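Local atomic coordinates of truncated hemoglobin 4 (PDB entry 6BME), a protein that binds heme b and, as a truncated globin, probably binds oxygen. Residues D27-R35 with L72-H82. Residues are numbered along the deposited sequence; the frame is centred on the assembly and turned at random.
Sequences DPDLEPFFR and LIINRGLNLTH. With HEM (protoporphyrin IX containing Fe), chain C.
The backbones of 27-35 and 72-82 come closest at L30 and H82, with CA atoms 6.7 Å apart, and no direct hydrogen bond joins them. F33 carries the contact. With CG anti to the carbonyl carbon (chi1 -69°), its ring reaches across to 72-82. Its edge meets the face of H82 in a T-shaped pair, centroids 4.7 Å apart and planes at 69°. L78 CD1 lies over one face of F33, 3.8 Å from the ring centroid, a CH-pi contact, and touches the heme. R76 O sits at the ring edge, 3.4 Å from F33 CE1. N79 N donates to H82 ND1, which helps fix the ring; N79 OD1 accepts from H82 N, a capping box. Water 1 bridges H82 NE2 and D29 O; water 2 bridges F33 O and R76 NH1. Replacing H82 by alanine would probably leave the F33 edge without its aromatic partner, N79 N without its acceptor and D29 O without its water bridge. The loop thus meets the end of helix 62-75, the turn after it and the start of helix 80-96 by apolar and aromatic contacts. F33, L72 and L78 help wall the heme pocket, while the linking hydrogen bonds pass through water.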
ATOM      1  N   ASP A  27      12.754  -4.201   3.754  1.00 15.81           N
ATOM      2  CA  ASP A  27      12.191  -5.353   4.436  1.00 15.94           C
ATOM      3  C   ASP A  27      12.522  -6.594   3.621  1.00 12.91           C
ATOM      4  O   ASP A  27      11.995  -6.750   2.508  1.00 12.46           O
ATOM      5  CB  ASP A  27      10.676  -5.192   4.595  1.00 10.69           C
ATOM      6  CG  ASP A  27      10.036  -6.301   5.433  1.00 15.86           C
ATOM      7  OD1 ASP A  27      10.450  -7.471   5.326  1.00 14.69           O
ATOM      8  OD2 ASP A  27       9.094  -6.000   6.198  1.00 13.21           O
ATOM      9  N   PRO A  28      13.387  -7.486   4.111  1.00 16.56           N
ATOM     10  CA  PRO A  28      13.760  -8.670   3.316  1.00 19.91           C
ATOM     11  C   PRO A  28      12.588  -9.563   2.961  1.00 18.20           C
ATOM     12  O   PRO A  28      12.688 -10.339   1.999  1.00 18.52           O
ATOM     13  CB  PRO A  28      14.764  -9.400   4.224  1.00 19.45           C
ATOM     14  CG  PRO A  28      14.432  -8.919   5.618  1.00 21.94           C
ATOM     15  CD  PRO A  28      14.020  -7.486   5.445  1.00 17.67           C
ATOM     16  N   ASP A  29      11.484  -9.491   3.702  1.00 12.63           N
ATOM     17  CA  ASP A  29      10.318 -10.303   3.383  1.00 12.40           C
ATOM     18  C   ASP A  29       9.481  -9.725   2.249  1.00 11.54           C
ATOM     19  O   ASP A  29       8.667 -10.452   1.666  1.00 13.98           O
ATOM     20  CB  ASP A  29       9.449 -10.483   4.627  1.00 14.52           C
ATOM     21  CG  ASP A  29      10.064 -11.455   5.628  1.00 25.23           C
ATOM     22  OD1 ASP A  29      10.915 -12.260   5.203  1.00 20.99           O
ATOM     23  OD2 ASP A  29       9.703 -11.410   6.827  1.00 23.70           O
ATOM     24  N   LEU A  30       9.673  -8.458   1.908  1.00  9.62           N
ATOM     25  CA  LEU A  30       8.868  -7.791   0.886  1.00 10.33           C
ATOM     26  C   LEU A  30       9.657  -7.372  -0.344  1.00 10.04           C
ATOM     27  O   LEU A  30       9.124  -7.406  -1.451  1.00 12.27           O
ATOM     28  CB  LEU A  30       8.203  -6.553   1.480  1.00 11.79           C
ATOM     29  CG  LEU A  30       7.294  -6.820   2.676  1.00 12.84           C
ATOM     30  CD1 LEU A  30       6.870  -5.515   3.313  1.00 12.04           C
ATOM     31  CD2 LEU A  30       6.075  -7.640   2.227  1.00 11.57           C
ATOM     32  N   GLU A  31      10.907  -6.955  -0.172  1.00  9.62           N
ATOM     33  CA  GLU A  31      11.712  -6.489  -1.299  1.00 10.23           C
ATOM     34  C   GLU A  31      11.685  -7.425  -2.505  1.00 10.08           C
ATOM     35  O   GLU A  31      11.578  -6.919  -3.635  1.00 12.31           O
ATOM     36  CB  GLU A  31      13.148  -6.244  -0.806  1.00 12.10           C
ATOM     37  CG  GLU A  31      14.160  -5.919  -1.890  1.00 16.00           C
ATOM     38  CD  GLU A  31      14.733  -7.164  -2.559  1.00 21.18           C
ATOM     39  OE1 GLU A  31      14.860  -8.216  -1.894  1.00 22.28           O
ATOM     40  OE2 GLU A  31      15.039  -7.087  -3.762  1.00 22.50           O
ATOM     41  N   PRO A  32      11.751  -8.755  -2.362  1.00 16.20           N
ATOM     42  CA  PRO A  32      11.788  -9.594  -3.568  1.00 15.38           C
ATOM     43  C   PRO A  32      10.596  -9.404  -4.490  1.00 15.12           C
ATOM     44  O   PRO A  32      10.755  -9.599  -5.697  1.00 12.23           O
ATOM     45  CB  PRO A  32      11.853 -11.019  -2.998  1.00 14.23           C
ATOM     46  CG  PRO A  32      12.582 -10.844  -1.708  1.00 14.60           C
ATOM     47  CD  PRO A  32      11.955  -9.572  -1.150  1.00  9.98           C
ATOM     48  N   PHE A  33       9.422  -9.013  -3.979  1.00 11.14           N
ATOM     49  CA  PHE A  33       8.287  -8.746  -4.866  1.00 10.00           C
ATOM     50  C   PHE A  33       8.510  -7.522  -5.744  1.00 12.89           C
ATOM     51  O   PHE A  33       7.817  -7.364  -6.753  1.00 12.75           O
ATOM     52  CB  PHE A  33       6.994  -8.557  -4.067  1.00  8.17           C
ATOM     53  CG  PHE A  33       6.512  -9.816  -3.407  1.00  9.18           C
ATOM     54  CD1 PHE A  33       5.897 -10.809  -4.161  1.00  7.81           C
ATOM     55  CD2 PHE A  33       6.693 -10.017  -2.046  1.00  7.19           C
ATOM     56  CE1 PHE A  33       5.456 -11.987  -3.571  1.00 12.26           C
ATOM     57  CE2 PHE A  33       6.270 -11.196  -1.439  1.00  9.63           C
ATOM     58  CZ  PHE A  33       5.638 -12.186  -2.209  1.00 12.36           C
ATOM     59  N   PHE A  34       9.457  -6.660  -5.395  1.00  9.24           N
ATOM     60  CA  PHE A  34       9.710  -5.460  -6.184  1.00 17.47           C
ATOM     61  C   PHE A  34      10.889  -5.603  -7.146  1.00 20.68           C
ATOM     62  O   PHE A  34      11.174  -4.669  -7.909  1.00 19.07           O
ATOM     63  CB  PHE A  34       9.914  -4.272  -5.236  1.00 14.08           C
ATOM     64  CG  PHE A  34       8.710  -4.008  -4.367  1.00 14.46           C
ATOM     65  CD1 PHE A  34       7.581  -3.406  -4.895  1.00 14.02           C
ATOM     66  CD2 PHE A  34       8.690  -4.405  -3.045  1.00 22.35           C
ATOM     67  CE1 PHE A  34       6.462  -3.187  -4.118  1.00 14.16           C
ATOM     68  CE2 PHE A  34       7.585  -4.181  -2.254  1.00 21.37           C
ATOM     69  CZ  PHE A  34       6.466  -3.570  -2.791  1.00 21.97           C
ATOM     70  N   ARG A  35      11.573  -6.745  -7.136  1.00 16.30           N
ATOM     71  CA  ARG A  35      12.669  -6.984  -8.070  1.00 17.32           C
ATOM     72  C   ARG A  35      12.186  -6.894  -9.513  1.00 19.55           C
ATOM     73  O   ARG A  35      11.203  -7.531  -9.898  1.00 19.19           O
ATOM     74  CB  ARG A  35      13.285  -8.359  -7.802  1.00 19.52           C
ATOM     75  CG  ARG A  35      14.080  -8.384  -6.512  1.00 15.38           C
ATOM     76  CD  ARG A  35      14.584  -9.758  -6.150  1.00 16.56           C
ATOM     77  NE  ARG A  35      15.174  -9.721  -4.815  1.00 20.21           N
ATOM     78  CZ  ARG A  35      15.784 -10.747  -4.236  1.00 23.10           C
ATOM     79  NH1 ARG A  35      15.885 -11.903  -4.884  1.00 17.76           N
ATOM     80  NH2 ARG A  35      16.288 -10.612  -3.012  1.00 22.81           N
ATOM     81  N   LEU A  72       0.920 -11.919  -8.585  1.00  7.51           N
ATOM     82  CA  LEU A  72       1.817 -12.133  -7.449  1.00  8.18           C
ATOM     83  C   LEU A  72       1.286 -13.215  -6.521  1.00  7.11           C
ATOM     84  O   LEU A  72       2.058 -14.014  -5.973  1.00  7.44           O
ATOM     85  CB  LEU A  72       2.006 -10.833  -6.662  1.00  7.78           C
ATOM     86  CG  LEU A  72       2.528  -9.651  -7.491  1.00 11.34           C
ATOM     87  CD1 LEU A  72       2.413  -8.345  -6.721  1.00 11.78           C
ATOM     88  CD2 LEU A  72       3.961  -9.890  -7.927  1.00 15.19           C
ATOM     89  N   ILE A  73      -0.032 -13.243  -6.321  1.00  9.16           N
ATOM     90  CA  ILE A  73      -0.660 -14.247  -5.469  1.00  9.01           C
ATOM     91  C   ILE A  73      -0.602 -15.618  -6.130  1.00 12.23           C
ATOM     92  O   ILE A  73      -0.418 -16.639  -5.458  1.00  8.37           O
ATOM     93  CB  ILE A  73      -2.114 -13.834  -5.154  1.00  9.37           C
ATOM     94  CG1 ILE A  73      -2.144 -12.529  -4.353  1.00  9.73           C
ATOM     95  CG2 ILE A  73      -2.859 -14.934  -4.381  1.00  8.19           C
ATOM     96  CD1 ILE A  73      -3.536 -11.903  -4.264  1.00 10.19           C
ATOM     97  N   ILE A  74      -0.782 -15.666  -7.446  1.00  7.92           N
ATOM     98  CA  ILE A  74      -0.876 -16.942  -8.152  1.00  8.45           C
ATOM     99  C   ILE A  74       0.495 -17.503  -8.503  1.00  9.89           C
ATOM    100  O   ILE A  74       0.717 -18.711  -8.417  1.00 13.74           O
ATOM    101  CB  ILE A  74      -1.751 -16.772  -9.407  1.00  8.99           C
ATOM    102  CG1 ILE A  74      -3.197 -16.513  -8.996  1.00  9.24           C
ATOM    103  CG2 ILE A  74      -1.630 -17.995 -10.310  1.00  9.66           C
ATOM    104  CD1 ILE A  74      -4.070 -15.953 -10.124  1.00 10.73           C
ATOM    105  N   ASN A  75       1.435 -16.651  -8.890  1.00 10.34           N
ATOM    106  CA  ASN A  75       2.712 -17.104  -9.411  1.00  8.63           C
ATOM    107  C   ASN A  75       3.876 -16.837  -8.465  1.00 14.18           C
ATOM    108  O   ASN A  75       4.964 -17.377  -8.689  1.00 11.02           O
ATOM    109  CB  ASN A  75       3.001 -16.426 -10.759  1.00 11.08           C
ATOM    110  CG  ASN A  75       2.109 -16.930 -11.878  1.00 11.53           C
ATOM    111  OD1 ASN A  75       1.542 -18.022 -11.804  1.00 11.65           O
ATOM    112  ND2 ASN A  75       2.016 -16.145 -12.950  1.00 18.71           N
ATOM    113  N   ARG A  76       3.689 -16.019  -7.420  1.00  9.34           N
ATOM    114  CA  ARG A  76       4.807 -15.633  -6.566  1.00  9.23           C
ATOM    115  C   ARG A  76       4.534 -15.792  -5.068  1.00  9.64           C
ATOM    116  O   ARG A  76       5.325 -15.294  -4.254  1.00  9.12           O
ATOM    117  CB  ARG A  76       5.220 -14.179  -6.860  1.00 11.11           C
ATOM    118  CG  ARG A  76       5.454 -13.842  -8.340  1.00 18.54           C
ATOM    119  CD  ARG A  76       6.883 -14.074  -8.789  1.00 23.37           C
ATOM    120  NE  ARG A  76       7.812 -13.215  -8.059  1.00 32.96           N
ATOM    121  CZ  ARG A  76       7.995 -11.920  -8.304  1.00 28.91           C
ATOM    122  NH1 ARG A  76       7.310 -11.317  -9.269  1.00 27.72           N
ATOM    123  NH2 ARG A  76       8.860 -11.226  -7.576  1.00 26.47           N
ATOM    124  N   GLY A  77       3.436 -16.437  -4.675  1.00  9.82           N
ATOM    125  CA  GLY A  77       3.204 -16.725  -3.273  1.00 10.43           C
ATOM    126  C   GLY A  77       2.878 -15.531  -2.404  1.00 13.73           C
ATOM    127  O   GLY A  77       3.088 -15.590  -1.191  1.00  9.48           O
ATOM    128  N   LEU A  78       2.360 -14.450  -2.985  1.00  9.52           N
ATOM    129  CA  LEU A  78       1.964 -13.284  -2.195  1.00  7.47           C
ATOM    130  C   LEU A  78       0.810 -13.661  -1.273  1.00  9.16           C
ATOM    131  O   LEU A  78      -0.159 -14.299  -1.703  1.00  8.90           O
ATOM    132  CB  LEU A  78       1.554 -12.139  -3.122  1.00  6.49           C
ATOM    133  CG  LEU A  78       1.250 -10.822  -2.402  1.00  6.69           C
ATOM    134  CD1 LEU A  78       2.523 -10.370  -1.742  1.00  6.53           C
ATOM    135  CD2 LEU A  78       0.709  -9.736  -3.361  1.00  6.61           C
ATOM    136  N   ASN A  79       0.910 -13.288   0.004  1.00  7.36           N
ATOM    137  CA  ASN A  79      -0.056 -13.798   0.974  1.00  9.43           C
ATOM    138  C   ASN A  79      -0.432 -12.730   2.001  1.00  7.90           C
ATOM    139  O   ASN A  79       0.018 -11.579   1.947  1.00  8.85           O
ATOM    140  CB  ASN A  79       0.475 -15.079   1.644  1.00  7.57           C
ATOM    141  CG  ASN A  79       1.732 -14.849   2.468  1.00  9.54           C
ATOM    142  OD1 ASN A  79       1.822 -13.894   3.218  1.00 14.08           O
ATOM    143  ND2 ASN A  79       2.704 -15.745   2.337  1.00  9.72           N
ATOM    144  N   LEU A  80      -1.283 -13.135   2.952  1.00  8.63           N
ATOM    145  CA  LEU A  80      -1.806 -12.202   3.941  1.00  8.93           C
ATOM    146  C   LEU A  80      -0.713 -11.683   4.868  1.00 10.54           C
ATOM    147  O   LEU A  80      -0.813 -10.555   5.372  1.00 12.81           O
ATOM    148  CB  LEU A  80      -2.915 -12.876   4.753  1.00  9.66           C
ATOM    149  CG  LEU A  80      -4.264 -13.063   4.052  1.00 15.38           C
ATOM    150  CD1 LEU A  80      -5.200 -13.836   4.937  1.00 16.65           C
ATOM    151  CD2 LEU A  80      -4.882 -11.707   3.659  1.00 12.77           C
ATOM    152  N   THR A  81       0.315 -12.492   5.140  1.00  8.23           N
ATOM    153  CA  THR A  81       1.415 -11.996   5.959  1.00  9.26           C
ATOM    154  C   THR A  81       2.115 -10.847   5.242  1.00 10.81           C
ATOM    155  O   THR A  81       2.465  -9.836   5.855  1.00 10.34           O
ATOM    156  CB  THR A  81       2.406 -13.119   6.273  1.00 11.66           C
ATOM    157  OG1 THR A  81       1.705 -14.244   6.833  1.00 13.26           O
ATOM    158  CG2 THR A  81       3.452 -12.653   7.289  1.00  9.11           C
ATOM    159  N   HIS A  82       2.299 -10.974   3.933  1.00  7.45           N
ATOM    160  CA  HIS A  82       2.891  -9.874   3.185  1.00  7.48           C
ATOM    161  C   HIS A  82       2.000  -8.638   3.241  1.00 11.49           C
ATOM    162  O   HIS A  82       2.494  -7.528   3.488  1.00  7.37           O
ATOM    163  CB  HIS A  82       3.147 -10.306   1.746  1.00 11.10           C
ATOM    164  CG  HIS A  82       4.070 -11.479   1.631  1.00  7.98           C
ATOM    165  ND1 HIS A  82       3.771 -12.588   0.873  1.00  6.89           N
ATOM    166  CD2 HIS A  82       5.277 -11.721   2.193  1.00  8.66           C
ATOM    167  CE1 HIS A  82       4.762 -13.457   0.959  1.00  7.17           C
ATOM    168  NE2 HIS A  82       5.682 -12.962   1.763  1.00  7.44           N
TER
HETATM  169  CHA HEM C 201       1.221  -2.646  -8.017  1.00 13.75           C
HETATM  170  CHB HEM C 201      -1.648  -0.551  -4.741  1.00 10.50           C
HETATM  171  CHC HEM C 201      -0.750  -4.265  -1.768  1.00  8.07           C
HETATM  172  CHD HEM C 201       3.203  -5.201  -4.372  1.00 10.94           C
HETATM  173  C1A HEM C 201       0.339  -1.747  -7.457  1.00 13.77           C
HETATM  174  C2A HEM C 201      -0.243  -0.554  -8.058  1.00 13.84           C
HETATM  175  C3A HEM C 201      -1.027   0.011  -7.120  1.00 13.10           C
HETATM  176  C4A HEM C 201      -0.974  -0.788  -5.918  1.00  8.62           C
HETATM  177  CMA HEM C 201      -1.886   1.288  -7.233  1.00 11.28           C
HETATM  178  CAA HEM C 201      -0.019  -0.028  -9.511  1.00 22.40           C
HETATM  179  CBA HEM C 201       1.450   0.301  -9.782  1.00 34.87           C
HETATM  180  CGA HEM C 201       1.655   1.015 -11.105  1.00 39.48           C
HETATM  181  O1A HEM C 201       1.334   0.428 -12.187  1.00 34.09           O
HETATM  182  O2A HEM C 201       2.169   2.171 -11.064  1.00 31.63           O
HETATM  183  C1B HEM C 201      -1.760  -1.449  -3.698  1.00  9.27           C
HETATM  184  C2B HEM C 201      -2.774  -1.459  -2.662  1.00 10.14           C
HETATM  185  C3B HEM C 201      -2.516  -2.501  -1.858  1.00 10.74           C
HETATM  186  C4B HEM C 201      -1.325  -3.156  -2.340  1.00 11.13           C
HETATM  187  CMB HEM C 201      -3.953  -0.465  -2.544  1.00 10.96           C
HETATM  188  CAB HEM C 201      -3.260  -2.979  -0.587  1.00 13.05           C
HETATM  189  CBB HEM C 201      -4.028  -2.193   0.166  1.00 15.27           C
HETATM  190  C1C HEM C 201       0.455  -4.785  -2.159  1.00  8.36           C
HETATM  191  C2C HEM C 201       1.236  -5.737  -1.425  1.00  8.65           C
HETATM  192  C3C HEM C 201       2.346  -5.992  -2.112  1.00  7.07           C
HETATM  193  C4C HEM C 201       2.292  -5.215  -3.339  1.00  6.96           C
HETATM  194  CMC HEM C 201       0.839  -6.316  -0.050  1.00 13.02           C
HETATM  195  CAC HEM C 201       3.457  -6.953  -1.648  1.00  9.16           C
HETATM  196  CBC HEM C 201       4.741  -6.687  -1.909  1.00 16.34           C
HETATM  197  C1D HEM C 201       2.967  -4.652  -5.621  1.00 12.66           C
HETATM  198  C2D HEM C 201       3.774  -4.841  -6.809  1.00  8.10           C
HETATM  199  C3D HEM C 201       3.230  -4.133  -7.799  1.00 10.24           C
HETATM  200  C4D HEM C 201       2.055  -3.471  -7.286  1.00 11.18           C
HETATM  201  CMD HEM C 201       5.050  -5.696  -6.872  1.00  9.11           C
HETATM  202  CAD HEM C 201       3.739  -3.980  -9.262  1.00 14.46           C
HETATM  203  CBD HEM C 201       3.348  -5.196 -10.090  1.00 22.24           C
HETATM  204  CGD HEM C 201       3.925  -5.002 -11.474  1.00 23.50           C
HETATM  205  O1D HEM C 201       3.896  -3.853 -11.984  1.00 22.50           O
HETATM  206  O2D HEM C 201       4.394  -5.999 -12.068  1.00 27.71           O
HETATM  207  NA  HEM C 201      -0.118  -1.838  -6.163  1.00 10.63           N
HETATM  208  NB  HEM C 201      -0.890  -2.506  -3.474  1.00  8.14           N
HETATM  209  NC  HEM C 201       1.124  -4.499  -3.323  1.00  9.76           N
HETATM  210  ND  HEM C 201       1.911  -3.815  -5.951  1.00  7.35           N
HETATM  211 FE   HEM C 201       0.522  -3.158  -4.711  1.00  7.94          FE
HETATM  212  O   HOH W   1       8.264 -13.242   2.996  1.00 29.87           O
HETATM  213  O   HOH W   2       7.520  -8.505  -9.094  1.00 24.99           O